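Long-range contact in NTD biosynthesis operon protein NtdA (Bacillus subtilis subsp. subtilis, PDB 4K2M), which catalyses the reversible pyridoxal phosphate-dependent transamination of 3-dehydro-glucose 6-phosphate with glutamate, giving kanosamine 6-phosphate on the route to an antibiotic: residues A[58-69]-A[419-429]. Residues are numbered along the deposited sequence; the frame is centred on the assembly and turned at random.
Sequences FNYQKNREISKV and PSFTLEEQDRV
E424 sets its CG between its own backbone N and carbonyl carbon (chi1 62°) and turns again about CB-CG (chi2 -95°), which folds the carboxylate back against the Q61–R64 turn; R64, fully extended to CD and then kinked (chi3 69°), swings its guanidinium across to meet it. NE and NH2 of R64 converge on the same oxygen: NE of R64 lies 2.8 Å from OE2 of E424 on its anti side, and NH2 adds a second, more bent bond from within the guanidinium plane. The other oxygen, OE1, takes the backbone N of Q61 at 3.0 Å, an almost straight bond that arrives from above the carboxylate plane. Two waters extend the grip, one linking OE1 to F58 O and L423 N, the other OE2 to N59 O and Q61 NE2. Glutamate suits this buried place: its reach lets one oxygen meet Q61 N and the other the R64 guanidinium. I66 CD1 lies above one guanidinium face of R64, toward its rim.

L423, branched and apolar, serves two rings: its CD2 sits over a face of F58, 4.0 Å from the centroid, while its CB makes a CH-pi contact with Y60. The tyrosine then reaches past it to place OH 2.5 Å from OD2 of D427, a very short bond; R325 of helix 312-329 pairs with OD1. Farther along, V69 points CG1 at the edge of the F421 ring, 3.7 Å from CE1, and also touches V429.

T422 and E425 close a capping box at the start of helix 423-441, and R76 forms a salt bridge with E425. The loop between helices 53-57 and 80-93 is thus fastened to the chain's last helix by a charged centre flanked by the L423 and V69 packing and the Y60-D427 bond, where R64 and the nearby helix N-terminus would both favour an ionised E424.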
ATOM      1  N   PHE A  58       9.736  24.024  22.538  1.00 12.64           N
ATOM      2  CA  PHE A  58      10.239  22.777  23.114  1.00 12.39           C
ATOM      3  C   PHE A  58       9.819  22.521  24.554  1.00 13.35           C
ATOM      4  O   PHE A  58      10.041  21.430  25.076  1.00 14.18           O
ATOM      5  CB  PHE A  58      11.766  22.720  23.014  1.00 13.69           C
ATOM      6  CG  PHE A  58      12.265  22.475  21.619  1.00 10.23           C
ATOM      7  CD1 PHE A  58      12.456  21.171  21.165  1.00 12.40           C
ATOM      8  CD2 PHE A  58      12.546  23.539  20.762  1.00 12.91           C
ATOM      9  CE1 PHE A  58      12.910  20.934  19.878  1.00 12.30           C
ATOM     10  CE2 PHE A  58      13.003  23.309  19.462  1.00 13.86           C
ATOM     11  CZ  PHE A  58      13.189  22.006  19.027  1.00 14.08           C
ATOM     12  N   ASN A  59       9.214  23.520  25.181  1.00 12.07           N
ATOM     13  CA  ASN A  59       8.862  23.438  26.607  1.00 11.26           C
ATOM     14  C   ASN A  59      10.051  22.926  27.438  1.00 12.56           C
ATOM     15  O   ASN A  59       9.904  22.011  28.256  1.00 16.82           O
ATOM     16  CB  ASN A  59       7.636  22.543  26.823  1.00 14.34           C
ATOM     17  CG  ASN A  59       7.068  22.659  28.234  1.00 20.33           C
ATOM     18  OD1 ASN A  59       7.167  23.707  28.862  1.00 19.18           O
ATOM     19  ND2 ASN A  59       6.469  21.579  28.729  1.00 18.18           N
ATOM     20  N   TYR A  60      11.218  23.530  27.217  1.00 12.21           N
ATOM     21  CA  TYR A  60      12.480  23.107  27.841  1.00 12.08           C
ATOM     22  C   TYR A  60      12.311  23.002  29.359  1.00 13.68           C
ATOM     23  O   TYR A  60      11.894  23.964  30.014  1.00 16.78           O
ATOM     24  CB  TYR A  60      13.568  24.147  27.533  1.00 15.70           C
ATOM     25  CG  TYR A  60      15.004  23.748  27.862  1.00 13.09           C
ATOM     26  CD1 TYR A  60      15.351  22.428  28.139  1.00 14.07           C
ATOM     27  CD2 TYR A  60      16.001  24.704  27.903  1.00 16.59           C
ATOM     28  CE1 TYR A  60      16.668  22.078  28.438  1.00 12.80           C
ATOM     29  CE2 TYR A  60      17.321  24.373  28.198  1.00 18.78           C
ATOM     30  CZ  TYR A  60      17.651  23.059  28.454  1.00 13.48           C
ATOM     31  OH  TYR A  60      18.973  22.738  28.735  1.00 18.45           O
ATOM     32  N   GLN A  61      12.600  21.827  29.910  1.00 14.70           N
ATOM     33  CA  GLN A  61      12.587  21.642  31.362  1.00 17.26           C
ATOM     34  C   GLN A  61      13.949  21.085  31.724  1.00 16.61           C
ATOM     35  O   GLN A  61      14.115  19.876  31.804  1.00 18.31           O
ATOM     36  CB  GLN A  61      11.542  20.612  31.779  1.00 18.97           C
ATOM     37  CG  GLN A  61      10.097  20.887  31.425  1.00 22.62           C
ATOM     38  CD  GLN A  61       9.191  19.773  31.933  1.00 38.83           C
ATOM     39  OE1 GLN A  61       9.081  19.558  33.149  1.00 23.73           O
ATOM     40  NE2 GLN A  61       8.574  19.028  31.006  1.00 20.26           N
ATOM     41  N   LYS A  62      14.922  21.966  31.926  1.00 18.69           N
ATOM     42  CA  LYS A  62      16.302  21.538  32.143  1.00 23.93           C
ATOM     43  C   LYS A  62      16.425  20.649  33.380  1.00 27.01           C
ATOM     44  O   LYS A  62      17.263  19.748  33.440  1.00 23.82           O
ATOM     45  CB  LYS A  62      17.212  22.764  32.272  1.00 24.28           C
ATOM     46  CG  LYS A  62      18.670  22.412  32.528  1.00 31.11           C
ATOM     47  CD  LYS A  62      19.617  23.575  32.263  1.00 42.70           C
ATOM     48  CE  LYS A  62      19.874  24.410  33.513  1.00 34.79           C
ATOM     49  NZ  LYS A  62      18.815  25.432  33.753  1.00 53.13           N
ATOM     50  N   ASN A  63      15.568  20.904  34.361  1.00 19.87           N
ATOM     51  CA  ASN A  63      15.596  20.176  35.627  1.00 24.54           C
ATOM     52  C   ASN A  63      14.771  18.896  35.645  1.00 29.09           C
ATOM     53  O   ASN A  63      14.583  18.301  36.705  1.00 21.17           O
ATOM     54  CB  ASN A  63      15.118  21.079  36.771  1.00 19.86           C
ATOM     55  CG  ASN A  63      13.731  21.667  36.516  1.00 29.81           C
ATOM     56  OD1 ASN A  63      13.391  22.034  35.383  1.00 25.01           O
ATOM     57  ND2 ASN A  63      12.940  21.805  37.584  1.00 19.06           N
ATOM     58  N   ARG A  64      14.260  18.468  34.495  1.00 22.18           N
ATOM     59  CA  ARG A  64      13.488  17.237  34.481  1.00 24.43           C
ATOM     60  C   ARG A  64      14.495  16.104  34.378  1.00 21.60           C
ATOM     61  O   ARG A  64      15.327  16.087  33.465  1.00 19.93           O
ATOM     62  CB  ARG A  64      12.507  17.208  33.308  1.00 22.69           C
ATOM     63  CG  ARG A  64      11.642  15.966  33.267  1.00 22.38           C
ATOM     64  CD  ARG A  64      10.569  16.064  32.195  1.00 20.99           C
ATOM     65  NE  ARG A  64      11.111  16.010  30.836  1.00 21.83           N
ATOM     66  CZ  ARG A  64      11.226  14.892  30.125  1.00 23.87           C
ATOM     67  NH1 ARG A  64      10.859  13.725  30.659  1.00 18.99           N
ATOM     68  NH2 ARG A  64      11.721  14.938  28.886  1.00 20.70           N
ATOM     69  N   GLU A  65      14.450  15.177  35.327  1.00 25.90           N
ATOM     70  CA  GLU A  65      15.425  14.103  35.315  1.00 29.21           C
ATOM     71  C   GLU A  65      15.177  13.178  34.140  1.00 21.09           C
ATOM     72  O   GLU A  65      14.048  12.744  33.892  1.00 20.80           O
ATOM     73  CB  GLU A  65      15.410  13.297  36.609  1.00 31.71           C
ATOM     74  CG  GLU A  65      16.568  12.301  36.669  1.00 38.51           C
ATOM     75  CD  GLU A  65      16.674  11.600  38.005  1.00 42.89           C
ATOM     76  OE1 GLU A  65      15.650  11.047  38.473  1.00 32.15           O
ATOM     77  OE2 GLU A  65      17.790  11.607  38.575  1.00 36.17           O
ATOM     78  N   ILE A  66      16.252  12.886  33.424  1.00 24.09           N
ATOM     79  CA  ILE A  66      16.196  11.987  32.292  1.00 17.21           C
ATOM     80  C   ILE A  66      17.076  10.792  32.639  1.00 19.84           C
ATOM     81  O   ILE A  66      18.270  10.971  32.879  1.00 20.76           O
ATOM     82  CB  ILE A  66      16.778  12.668  31.047  1.00 19.55           C
ATOM     83  CG1 ILE A  66      16.035  13.978  30.748  1.00 21.69           C
ATOM     84  CG2 ILE A  66      16.731  11.714  29.863  1.00 18.58           C
ATOM     85  CD1 ILE A  66      14.540  13.804  30.600  1.00 20.23           C
ATOM     86  N   SER A  67      16.495   9.590  32.687  1.00 23.80           N
ATOM     87  CA  SER A  67      17.280   8.381  32.958  1.00 28.36           C
ATOM     88  C   SER A  67      17.465   7.519  31.711  1.00 25.42           C
ATOM     89  O   SER A  67      18.328   6.632  31.671  1.00 22.07           O
ATOM     90  CB  SER A  67      16.632   7.551  34.061  1.00 29.17           C
ATOM     91  OG  SER A  67      15.434   6.955  33.604  1.00 36.89           O
ATOM     92  N   LYS A  68      16.656   7.774  30.689  1.00 19.70           N
ATOM     93  CA  LYS A  68      16.836   7.078  29.419  1.00 20.59           C
ATOM     94  C   LYS A  68      16.380   7.954  28.257  1.00 18.88           C
ATOM     95  O   LYS A  68      15.495   8.811  28.413  1.00 19.42           O
ATOM     96  CB  LYS A  68      16.116   5.735  29.425  1.00 27.29           C
ATOM     97  CG  LYS A  68      14.649   5.813  29.145  1.00 41.75           C
ATOM     98  CD  LYS A  68      14.070   4.427  28.902  1.00 62.45           C
ATOM     99  CE  LYS A  68      13.089   4.459  27.735  1.00 51.59           C
ATOM    100  NZ  LYS A  68      12.119   5.583  27.865  1.00 46.04           N
ATOM    101  N   VAL A  69      17.022   7.767  27.108  1.00 17.34           N
ATOM    102  CA  VAL A  69      16.695   8.527  25.913  1.00 12.26           C
ATOM    103  C   VAL A  69      16.579   7.533  24.764  1.00 13.99           C
ATOM    104  O   VAL A  69      17.591   7.091  24.216  1.00 15.84           O
ATOM    105  CB  VAL A  69      17.795   9.542  25.565  1.00 13.72           C
ATOM    106  CG1 VAL A  69      17.428  10.318  24.306  1.00 14.38           C
ATOM    107  CG2 VAL A  69      18.032  10.523  26.716  1.00 16.88           C
ATOM    108  N   PRO A 419      11.002  15.868  15.790  1.00 13.23           N
ATOM    109  CA  PRO A 419      10.466  17.166  16.256  1.00 14.64           C
ATOM    110  C   PRO A 419       9.989  17.208  17.711  1.00 15.39           C
ATOM    111  O   PRO A 419      10.128  18.264  18.343  1.00 16.82           O
ATOM    112  CB  PRO A 419       9.293  17.431  15.307  1.00 15.74           C
ATOM    113  CG  PRO A 419       9.609  16.656  14.092  1.00 13.09           C
ATOM    114  CD  PRO A 419      10.341  15.410  14.552  1.00 12.31           C
ATOM    115  N   SER A 420       9.446  16.113  18.233  1.00 11.82           N
ATOM    116  CA  SER A 420       8.975  16.100  19.626  1.00 14.07           C
ATOM    117  C   SER A 420      10.039  15.717  20.656  1.00 15.24           C
ATOM    118  O   SER A 420       9.728  15.520  21.840  1.00 15.61           O
ATOM    119  CB  SER A 420       7.743  15.205  19.786  1.00 22.69           C
ATOM    120  OG  SER A 420       6.614  15.795  19.171  1.00 24.11           O
ATOM    121  N   PHE A 421      11.283  15.613  20.210  1.00 12.52           N
ATOM    122  CA  PHE A 421      12.407  15.347  21.097  1.00 16.19           C
ATOM    123  C   PHE A 421      12.538  16.540  22.047  1.00 13.39           C
ATOM    124  O   PHE A 421      12.277  17.681  21.652  1.00 14.10           O
ATOM    125  CB  PHE A 421      13.649  15.231  20.235  1.00 13.69           C
ATOM    126  CG  PHE A 421      14.869  14.705  20.946  1.00 11.83           C
ATOM    127  CD1 PHE A 421      14.801  13.560  21.738  1.00 15.95           C
ATOM    128  CD2 PHE A 421      16.102  15.316  20.744  1.00 12.89           C
ATOM    129  CE1 PHE A 421      15.955  13.052  22.357  1.00 14.13           C
ATOM    130  CE2 PHE A 421      17.263  14.812  21.347  1.00 13.21           C
ATOM    131  CZ  PHE A 421      17.181  13.680  22.157  1.00 13.41           C
ATOM    132  N   THR A 422      12.923  16.305  23.298  1.00 12.92           N
ATOM    133  CA  THR A 422      13.036  17.424  24.237  1.00 13.79           C
ATOM    134  C   THR A 422      14.475  17.880  24.335  1.00 12.10           C
ATOM    135  O   THR A 422      15.403  17.102  24.108  1.00 12.62           O
ATOM    136  CB  THR A 422      12.498  17.090  25.649  1.00 15.64           C
ATOM    137  OG1 THR A 422      13.284  16.045  26.232  1.00 14.88           O
ATOM    138  CG2 THR A 422      11.048  16.654  25.594  1.00 15.09           C
ATOM    139  N   LEU A 423      14.672  19.146  24.682  1.00 14.37           N
ATOM    140  CA  LEU A 423      16.030  19.661  24.808  1.00 11.75           C
ATOM    141  C   LEU A 423      16.727  19.067  26.023  1.00 10.55           C
ATOM    142  O   LEU A 423      17.940  18.880  26.015  1.00 15.25           O
ATOM    143  CB  LEU A 423      16.025  21.177  24.893  1.00 14.34           C
ATOM    144  CG  LEU A 423      15.376  21.881  23.717  1.00 13.97           C
ATOM    145  CD1 LEU A 423      15.509  23.399  23.894  1.00 15.25           C
ATOM    146  CD2 LEU A 423      16.005  21.444  22.409  1.00 13.79           C
ATOM    147  N   GLU A 424      15.967  18.748  27.064  1.00 13.37           N
ATOM    148  CA  GLU A 424      16.571  18.101  28.226  1.00 15.05           C
ATOM    149  C   GLU A 424      17.069  16.678  27.921  1.00 14.43           C
ATOM    150  O   GLU A 424      18.107  16.252  28.433  1.00 14.57           O
ATOM    151  CB  GLU A 424      15.636  18.135  29.446  1.00 16.37           C
ATOM    152  CG  GLU A 424      14.304  17.404  29.281  1.00 13.58           C
ATOM    153  CD  GLU A 424      13.164  18.330  28.845  1.00 12.81           C
ATOM    154  OE1 GLU A 424      13.443  19.412  28.282  1.00 16.05           O
ATOM    155  OE2 GLU A 424      11.987  17.965  29.063  1.00 16.37           O
ATOM    156  N   GLU A 425      16.358  15.943  27.070  1.00 12.09           N
ATOM    157  CA  GLU A 425      16.910  14.683  26.569  1.00 14.79           C
ATOM    158  C   GLU A 425      18.160  14.938  25.737  1.00 12.92           C
ATOM    159  O   GLU A 425      19.148  14.203  25.833  1.00 15.41           O
ATOM    160  CB  GLU A 425      15.893  13.955  25.706  1.00 13.19           C
ATOM    161  CG  GLU A 425      14.758  13.297  26.451  1.00 16.30           C
ATOM    162  CD  GLU A 425      13.657  12.868  25.495  1.00 17.83           C
ATOM    163  OE1 GLU A 425      12.955  13.748  24.944  1.00 16.39           O
ATOM    164  OE2 GLU A 425      13.501  11.650  25.283  1.00 14.37           O
ATOM    165  N   GLN A 426      18.109  15.959  24.881  1.00 13.03           N
ATOM    166  CA  GLN A 426      19.266  16.272  24.057  1.00 14.26           C
ATOM    167  C   GLN A 426      20.476  16.628  24.933  1.00 16.04           C
ATOM    168  O   GLN A 426      21.599  16.213  24.624  1.00 13.71           O
ATOM    169  CB  GLN A 426      18.967  17.393  23.060  1.00 14.17           C
ATOM    170  CG  GLN A 426      20.091  17.594  22.062  1.00 13.38           C
ATOM    171  CD  GLN A 426      19.828  18.743  21.121  1.00 15.40           C
ATOM    172  OE1 GLN A 426      19.408  19.815  21.544  1.00 16.32           O
ATOM    173  NE2 GLN A 426      20.062  18.523  19.833  1.00 13.95           N
ATOM    174  N   ASP A 427      20.244  17.364  26.022  1.00 14.85           N
ATOM    175  CA  ASP A 427      21.309  17.648  26.996  1.00 15.87           C
ATOM    176  C   ASP A 427      21.992  16.365  27.452  1.00 17.59           C
ATOM    177  O   ASP A 427      23.223  16.297  27.528  1.00 17.16           O
ATOM    178  CB  ASP A 427      20.762  18.377  28.242  1.00 12.83           C
ATOM    179  CG  ASP A 427      20.290  19.791  27.950  1.00 17.01           C
ATOM    180  OD1 ASP A 427      20.671  20.352  26.896  1.00 19.36           O
ATOM    181  OD2 ASP A 427      19.547  20.343  28.801  1.00 18.79           O
ATOM    182  N   ARG A 428      21.200  15.346  27.769  1.00 15.17           N
ATOM    183  CA  ARG A 428      21.771  14.103  28.260  1.00 15.26           C
ATOM    184  C   ARG A 428      22.562  13.365  27.188  1.00 16.03           C
ATOM    185  O   ARG A 428      23.629  12.798  27.465  1.00 18.34           O
ATOM    186  CB  ARG A 428      20.691  13.187  28.850  1.00 15.66           C
ATOM    187  CG  ARG A 428      21.296  11.943  29.519  1.00 21.61           C
ATOM    188  CD  ARG A 428      20.319  11.213  30.417  1.00 36.19           C
ATOM    189  NE  ARG A 428      20.946  10.086  31.111  1.00 23.80           N
ATOM    190  CZ  ARG A 428      21.560  10.177  32.289  1.00 34.12           C
ATOM    191  NH1 ARG A 428      21.638  11.345  32.914  1.00 28.57           N
ATOM    192  NH2 ARG A 428      22.096   9.098  32.845  1.00 27.74           N
ATOM    193  N   VAL A 429      22.056  13.383  25.954  1.00 14.54           N
ATOM    194  CA  VAL A 429      22.788  12.793  24.836  1.00 12.96           C
ATOM    195  C   VAL A 429      24.162  13.428  24.721  1.00 14.36           C
ATOM    196  O   VAL A 429      25.176  12.741  24.573  1.00 17.94           O
ATOM    197  CB  VAL A 429      22.043  12.988  23.501  1.00 14.87           C
ATOM    198  CG1 VAL A 429      22.923  12.500  22.326  1.00 14.31           C
ATOM    199  CG2 VAL A 429      20.726  12.241  23.522  1.00 12.85           C
TER
HETATM  200  O   HOH W   1      12.464  20.429  25.814  1.00 13.11           O
HETATM  201  O   HOH W   2       9.847  19.272  28.324  1.00 19.15           O
HETATM  202  O   HOH W   3      19.256  19.319  31.252  1.00 31.21           O
HETATM  203  O   HOH W   4      13.285  10.081  27.467  1.00 18.11           O